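PDB 4B4H: beta-1,4-exocellulase, which probably hydrolyses beta-1,4-glycosidic bonds of cellulose as an exo-acting cellobiohydrolase, through the family 6 glycoside hydrolase catalytic domain described here. Local coordinates for residues I111-F121 and Y169-V180. Sequence-based numbering, arbitrary orientation. Where two conformers were deposited one is given.
Sequences IDPIADIMWDF and YALRKLGEIPNV
Ile111, Ala115, Met118 and Trp119 of helix 103-121 pack against helix 162-175 and the turn that leads into strand 180-185, an apolar contact between neighbouring helices, whose segments 111-121 and 169-175 run nearly parallel (22°), outside the parallel sheet of the family 6 catalytic domain. Ile111 divides its branches: CD1 meets Ala170 CB at 3.6 Å, while CG2 reaches Lys173 CB. Leu174 CD2 lies over Ala115 CA, 4.0 Å away, and Met118 SD touches Val180 CG2. Ile177, its CG1 beside the backbone N (chi1 -48°), lays that carbon over one face of the Trp119 indole in a CH-pi contact, 3.6 Å from the five-ring centroid; Pro178 CD approaches Trp119 CZ3 at 3.5 Å. In the indole plane a water accepts from Trp119 NE1 (2.9 Å) and donates to Lys173 O and Glu176 OE1. At the other end Tyr169 OH donates to the syn lone pair of Asp112 OD1 (2.6 Å), ring and carboxylate planes 49° apart. A phenylalanine in place of Tyr169 would probably leave Asp112 OD1 without this donor, Lys173 NZ being 4.2 Å off, beyond a salt bridge. Polar links thus close off the apolar core at both ends, direct at Tyr169, water-borne at Trp119.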
ATOM      1  N   ILE A 111       5.503  -0.680  18.739  1.00  7.89           N
ATOM      2  CA  ILE A 111       6.006  -2.013  18.369  1.00  7.72           C
ATOM      3  C   ILE A 111       5.968  -3.061  19.491  1.00  7.79           C
ATOM      4  O   ILE A 111       5.482  -4.180  19.277  1.00  8.11           O
ATOM      5  CB  ILE A 111       7.439  -1.924  17.795  1.00  7.52           C
ATOM      6  CG1 ILE A 111       7.456  -1.022  16.563  1.00  7.57           C
ATOM      7  CG2 ILE A 111       8.004  -3.301  17.451  1.00  7.50           C
ATOM      8  CD1 ILE A 111       6.727  -1.602  15.363  1.00  7.14           C
ATOM      9  N   ASP A 112       6.542  -2.718  20.647  1.00  7.92           N
ATOM     10  CA  ASP A 112       6.675  -3.671  21.765  1.00  7.74           C
ATOM     11  C   ASP A 112       5.340  -4.311  22.220  1.00  7.64           C
ATOM     12  O   ASP A 112       5.268  -5.544  22.335  1.00  7.47           O
ATOM     13  CB  ASP A 112       7.462  -3.041  22.950  1.00  7.89           C
ATOM     14  CG  ASP A 112       8.976  -3.001  22.704  1.00  8.22           C
ATOM     15  OD1 ASP A 112       9.461  -3.469  21.665  1.00  8.36           O
ATOM     16  OD2 ASP A 112       9.714  -2.500  23.581  1.00  8.30           O
ATOM     17  N   PRO A 113       4.291  -3.490  22.438  1.00  7.71           N
ATOM     18  CA  PRO A 113       2.966  -4.035  22.800  1.00  7.71           C
ATOM     19  C   PRO A 113       2.335  -4.840  21.666  1.00  7.76           C
ATOM     20  O   PRO A 113       1.574  -5.755  21.936  1.00  7.88           O
ATOM     21  CB  PRO A 113       2.126  -2.778  23.088  1.00  7.95           C
ATOM     22  CG  PRO A 113       2.847  -1.680  22.389  1.00  8.12           C
ATOM     23  CD  PRO A 113       4.295  -2.017  22.542  1.00  7.99           C
ATOM     24  N   ILE A 114       2.617  -4.490  20.413  1.00  7.61           N
ATOM     25  CA  ILE A 114       2.096  -5.285  19.302  1.00  7.41           C
ATOM     26  C   ILE A 114       2.787  -6.633  19.284  1.00  7.64           C
ATOM     27  O   ILE A 114       2.156  -7.668  19.053  1.00  7.50           O
ATOM     28  CB  ILE A 114       2.282  -4.573  17.949  1.00  7.20           C
ATOM     29  CG1 ILE A 114       1.310  -3.400  17.873  1.00  7.20           C
ATOM     30  CG2 ILE A 114       2.062  -5.546  16.786  1.00  7.15           C
ATOM     31  CD1 ILE A 114       1.614  -2.421  16.761  1.00  7.22           C
ATOM     32  N   ALA A 115       4.101  -6.614  19.516  1.00  7.60           N
ATOM     33  CA  ALA A 115       4.886  -7.826  19.589  1.00  8.10           C
ATOM     34  C   ALA A 115       4.357  -8.727  20.687  1.00  8.64           C
ATOM     35  O   ALA A 115       4.220  -9.934  20.483  1.00  8.75           O
ATOM     36  CB  ALA A 115       6.350  -7.501  19.834  1.00  7.88           C
ATOM     37  N   ASP A 116       4.029  -8.123  21.826  1.00  9.30           N
ATOM     38  CA  ASP A 116       3.516  -8.847  22.996  1.00 10.32           C
ATOM     39  C   ASP A 116       2.198  -9.565  22.714  1.00 10.47           C
ATOM     40  O   ASP A 116       1.996 -10.682  23.175  1.00 10.75           O
ATOM     41  CB  ASP A 116       3.366  -7.911  24.201  1.00 11.86           C
ATOM     42  CG  ASP A 116       4.690  -7.387  24.716  1.00 12.81           C
ATOM     43  OD1 ASP A 116       5.757  -7.984  24.429  1.00 13.56           O
ATOM     44  OD2 ASP A 116       4.663  -6.345  25.424  1.00 13.48           O
ATOM     45  N   ILE A 117       1.322  -8.940  21.934  1.00 10.18           N
ATOM     46  CA  ILE A 117       0.069  -9.596  21.553  1.00  9.89           C
ATOM     47  C   ILE A 117       0.290 -10.711  20.524  1.00  9.79           C
ATOM     48  O   ILE A 117      -0.283 -11.799  20.637  1.00 10.43           O
ATOM     49  CB  ILE A 117      -0.981  -8.602  21.028  1.00 10.10           C
ATOM     50  CG1 ILE A 117      -1.356  -7.599  22.125  1.00  9.82           C
ATOM     51  CG2 ILE A 117      -2.210  -9.341  20.506  1.00 10.07           C
ATOM     52  CD1 ILE A 117      -2.249  -6.474  21.645  1.00 10.16           C
ATOM     53  N   MET A 118       1.134 -10.464  19.525  1.00  9.36           N
ATOM     54  CA  MET A 118       1.358 -11.495  18.509  1.00  9.23           C
ATOM     55  C   MET A 118       2.036 -12.732  19.096  1.00  9.58           C
ATOM     56  O   MET A 118       1.742 -13.862  18.698  1.00  9.66           O
ATOM     57  CB  MET A 118       2.117 -10.931  17.307  1.00  8.79           C
ATOM     58  CG  MET A 118       1.302  -9.851  16.607  1.00  8.61           C
ATOM     59  SD  MET A 118       2.122  -9.240  15.146  1.00  8.74           S
ATOM     60  CE  MET A 118       0.884  -8.142  14.461  1.00  8.99           C
ATOM     61  N   TRP A 119       2.932 -12.514  20.049  1.00  9.92           N
ATOM     62  CA  TRP A 119       3.577 -13.620  20.730  1.00 10.55           C
ATOM     63  C   TRP A 119       2.561 -14.528  21.358  1.00 11.01           C
ATOM     64  O   TRP A 119       2.672 -15.738  21.231  1.00 10.83           O
ATOM     65  CB  TRP A 119       4.579 -13.123  21.767  1.00 10.54           C
ATOM     66  CG  TRP A 119       5.990 -13.039  21.253  1.00 10.61           C
ATOM     67  CD1 TRP A 119       6.767 -11.898  21.077  1.00 10.69           C
ATOM     68  CD2 TRP A 119       6.855 -14.157  20.852  1.00 10.46           C
ATOM     69  NE1 TRP A 119       8.010 -12.217  20.592  1.00 10.55           N
ATOM     70  CE2 TRP A 119       8.133 -13.561  20.433  1.00 10.38           C
ATOM     71  CE3 TRP A 119       6.701 -15.543  20.774  1.00 10.42           C
ATOM     72  CZ2 TRP A 119       9.186 -14.332  19.983  1.00 10.20           C
ATOM     73  CZ3 TRP A 119       7.778 -16.311  20.336  1.00 10.33           C
ATOM     74  CH2 TRP A 119       8.988 -15.720  19.938  1.00 10.19           C
ATOM     75  N   ASP A 120       1.557 -13.974  22.038  1.00 11.77           N
ATOM     76  CA  ASP A 120       0.535 -14.814  22.659  1.00 12.80           C
ATOM     77  C   ASP A 120      -0.002 -15.780  21.621  1.00 13.17           C
ATOM     78  O   ASP A 120      -0.059 -16.993  21.849  1.00 13.91           O
ATOM     79  CB  ASP A 120      -0.627 -13.983  23.193  1.00 13.65           C
ATOM     80  CG  ASP A 120      -0.239 -13.111  24.371  1.00 14.19           C
ATOM     81  OD1 ASP A 120       0.712 -13.456  25.104  1.00 15.69           O
ATOM     82  OD2 ASP A 120      -0.898 -12.072  24.558  1.00 15.21           O
ATOM     83  N   PHE A 121      -0.356 -15.232  20.462  1.00 12.93           N
ATOM     84  CA  PHE A 121      -1.006 -16.004  19.415  1.00 12.81           C
ATOM     85  C   PHE A 121      -0.121 -17.012  18.662  1.00 13.05           C
ATOM     86  O   PHE A 121      -0.627 -17.831  17.899  1.00 12.85           O
ATOM     87  CB  PHE A 121      -1.792 -15.060  18.494  1.00 12.62           C
ATOM     88  CG  PHE A 121      -3.011 -14.467  19.161  1.00 12.38           C
ATOM     89  CD1 PHE A 121      -2.912 -13.328  19.966  1.00 12.04           C
ATOM     90  CD2 PHE A 121      -4.257 -15.084  19.037  1.00 12.41           C
ATOM     91  CE1 PHE A 121      -4.032 -12.805  20.600  1.00 11.83           C
ATOM     92  CE2 PHE A 121      -5.375 -14.572  19.677  1.00 11.92           C
ATOM     93  CZ  PHE A 121      -5.270 -13.422  20.450  1.00 12.28           C
ATOM     94  N   TYR A 169      13.749  -2.208  13.622  1.00  6.11           N
ATOM     95  CA  TYR A 169      13.208  -2.634  14.889  1.00  6.02           C
ATOM     96  C   TYR A 169      11.959  -3.522  14.751  1.00  6.14           C
ATOM     97  O   TYR A 169      11.878  -4.586  15.397  1.00  6.21           O
ATOM     98  CB  TYR A 169      12.974  -1.406  15.800  1.00  6.03           C
ATOM     99  CG  TYR A 169      12.675  -1.798  17.227  1.00  6.06           C
ATOM    100  CD1 TYR A 169      13.684  -2.322  18.043  1.00  6.14           C
ATOM    101  CD2 TYR A 169      11.390  -1.684  17.757  1.00  6.08           C
ATOM    102  CE1 TYR A 169      13.428  -2.720  19.335  1.00  6.29           C
ATOM    103  CE2 TYR A 169      11.117  -2.073  19.063  1.00  6.13           C
ATOM    104  CZ  TYR A 169      12.155  -2.591  19.846  1.00  6.18           C
ATOM    105  OH  TYR A 169      11.964  -3.005  21.153  1.00  6.46           O
ATOM    106  N   ALA A 170      11.045  -3.112  13.862  1.00  5.99           N
ATOM    107  CA  ALA A 170       9.773  -3.812  13.660  1.00  5.71           C
ATOM    108  C   ALA A 170      10.073  -5.161  13.036  1.00  5.67           C
ATOM    109  O   ALA A 170       9.514  -6.174  13.440  1.00  5.95           O
ATOM    110  CB  ALA A 170       8.819  -3.012  12.777  1.00  5.86           C
ATOM    111  N   LEU A 171      10.991  -5.160  12.079  1.00  5.56           N
ATOM    112  CA  LEU A 171      11.343  -6.405  11.423  1.00  5.62           C
ATOM    113  C   LEU A 171      11.869  -7.390  12.444  1.00  5.99           C
ATOM    114  O   LEU A 171      11.472  -8.545  12.447  1.00  6.02           O
ATOM    115  CB  LEU A 171      12.374  -6.173  10.337  1.00  5.50           C
ATOM    116  CG  LEU A 171      11.779  -5.529   9.088  1.00  5.39           C
ATOM    117  CD1 LEU A 171      12.917  -5.073   8.193  1.00  5.36           C
ATOM    118  CD2 LEU A 171      10.906  -6.546   8.357  1.00  5.49           C
ATOM    119  N   ARG A 172      12.755  -6.944  13.329  1.00  6.42           N
ATOM    120  CA  ARG A 172      13.293  -7.874  14.309  1.00  6.61           C
ATOM    121  C   ARG A 172      12.247  -8.344  15.322  1.00  6.70           C
ATOM    122  O   ARG A 172      12.161  -9.534  15.637  1.00  7.14           O
ATOM    123  CB  ARG A 172      14.484  -7.275  15.057  1.00  6.79           C
ATOM    124  CG  ARG A 172      14.934  -8.161  16.219  1.00  6.97           C
ATOM    125  CD  ARG A 172      16.347  -7.857  16.708  1.00  7.14           C
ATOM    126  NE  ARG A 172      16.484  -6.471  17.173  1.00  7.19           N
ATOM    127  CZ  ARG A 172      16.162  -6.025  18.383  1.00  7.32           C
ATOM    128  NH1 ARG A 172      15.675  -6.839  19.336  1.00  7.46           N
ATOM    129  NH2 ARG A 172      16.347  -4.721  18.640  1.00  7.78           N
ATOM    130  N   LYS A 173      11.500  -7.401  15.882  1.00  6.73           N
ATOM    131  CA  LYS A 173      10.557  -7.717  16.952  1.00  6.93           C
ATOM    132  C   LYS A 173       9.447  -8.630  16.464  1.00  6.93           C
ATOM    133  O   LYS A 173       9.077  -9.598  17.137  1.00  6.66           O
ATOM    134  CB  LYS A 173       9.968  -6.434  17.557  1.00  7.07           C
ATOM    135  CG  LYS A 173      10.883  -5.615  18.476  1.00  7.26           C
ATOM    136  CD  LYS A 173      11.487  -6.374  19.652  1.00  7.77           C
ATOM    137  CE  LYS A 173      10.468  -6.781  20.706  1.00  8.00           C
ATOM    138  NZ  LYS A 173      11.143  -7.292  21.933  1.00  9.19           N
ATOM    139  N   LEU A 174       8.916  -8.326  15.287  1.00  7.10           N
ATOM    140  CA  LEU A 174       7.831  -9.113  14.736  0.50  7.15           C
ATOM    141  C   LEU A 174       8.416 -10.341  14.049  1.00  7.29           C
ATOM    142  O   LEU A 174       7.845 -11.415  14.123  1.00  7.39           O
ATOM    143  CB  LEU A 174       6.973  -8.281  13.782  0.50  7.03           C
ATOM    144  CG  LEU A 174       6.394  -6.972  14.336  0.50  6.88           C
ATOM    145  CD1 LEU A 174       5.392  -6.378  13.353  0.50  6.92           C
ATOM    146  CD2 LEU A 174       5.754  -7.164  15.708  0.50  6.77           C
ATOM    147  N   GLY A 175       9.576 -10.178  13.414  1.00  7.44           N
ATOM    148  CA  GLY A 175      10.231 -11.299  12.720  1.00  7.83           C
ATOM    149  C   GLY A 175      10.669 -12.448  13.606  1.00  8.25           C
ATOM    150  O   GLY A 175      10.762 -13.589  13.137  1.00  8.66           O
ATOM    151  N   GLU A 176      10.979 -12.174  14.870  1.00  8.60           N
ATOM    152  CA  GLU A 176      11.302 -13.273  15.795  1.00  8.89           C
ATOM    153  C   GLU A 176      10.101 -14.223  15.989  1.00  9.17           C
ATOM    154  O   GLU A 176      10.284 -15.448  16.134  1.00  9.42           O
ATOM    155  CB  GLU A 176      11.817 -12.731  17.130  1.00  9.30           C
ATOM    156  CG  GLU A 176      13.234 -12.188  17.029  1.00  9.62           C
ATOM    157  CD  GLU A 176      13.616 -11.260  18.171  1.00  9.72           C
ATOM    158  OE1 GLU A 176      12.788 -11.026  19.063  1.00 10.25           O
ATOM    159  OE2 GLU A 176      14.760 -10.760  18.172  1.00 10.00           O
ATOM    160  N   ILE A 177       8.891 -13.660  15.947  1.00  8.87           N
ATOM    161  CA  ILE A 177       7.642 -14.375  16.269  1.00  9.03           C
ATOM    162  C   ILE A 177       7.369 -15.441  15.184  1.00  9.34           C
ATOM    163  O   ILE A 177       7.372 -15.140  13.988  1.00  8.95           O
ATOM    164  CB  ILE A 177       6.475 -13.361  16.420  1.00  8.77           C
ATOM    165  CG1 ILE A 177       6.913 -12.200  17.339  1.00  8.72           C
ATOM    166  CG2 ILE A 177       5.210 -14.006  16.960  1.00  8.95           C
ATOM    167  CD1 ILE A 177       5.842 -11.200  17.712  1.00  9.00           C
ATOM    168  N   PRO A 178       7.171 -16.707  15.600  1.00  9.93           N
ATOM    169  CA  PRO A 178       7.157 -17.842  14.661  1.00 10.16           C
ATOM    170  C   PRO A 178       6.135 -17.808  13.532  1.00 10.36           C
ATOM    171  O   PRO A 178       6.425 -18.328  12.453  1.00 10.76           O
ATOM    172  CB  PRO A 178       6.899 -19.057  15.559  1.00 10.59           C
ATOM    173  CG  PRO A 178       6.450 -18.526  16.865  1.00 10.69           C
ATOM    174  CD  PRO A 178       6.982 -17.137  16.995  1.00 10.36           C
ATOM    175  N   ASN A 179       4.959 -17.243  13.764  1.00  9.82           N
ATOM    176  CA  ASN A 179       3.928 -17.256  12.710  1.00  9.37           C
ATOM    177  C   ASN A 179       3.626 -15.854  12.173  1.00  8.60           C
ATOM    178  O   ASN A 179       2.526 -15.571  11.718  1.00  8.06           O
ATOM    179  CB  ASN A 179       2.663 -17.982  13.201  1.00 10.05           C
ATOM    180  CG  ASN A 179       2.063 -17.327  14.428  1.00 10.31           C
ATOM    181  OD1 ASN A 179       2.702 -16.488  15.053  1.00 10.84           O
ATOM    182  ND2 ASN A 179       0.829 -17.698  14.776  1.00 10.59           N
ATOM    183  N   VAL A 180       4.620 -14.980  12.252  1.00  7.96           N
ATOM    184  CA  VAL A 180       4.505 -13.640  11.667  1.00  7.44           C
ATOM    185  C   VAL A 180       5.356 -13.563  10.394  1.00  7.40           C
ATOM    186  O   VAL A 180       6.506 -14.016  10.365  1.00  7.68           O
ATOM    187  CB  VAL A 180       4.840 -12.529  12.704  1.00  7.39           C
ATOM    188  CG1 VAL A 180       4.671 -11.145  12.092  1.00  7.45           C
ATOM    189  CG2 VAL A 180       3.902 -12.650  13.882  1.00  7.55           C
TER
HETATM  190  O   HOH W   1       9.923 -10.289  19.663  1.00 11.75           O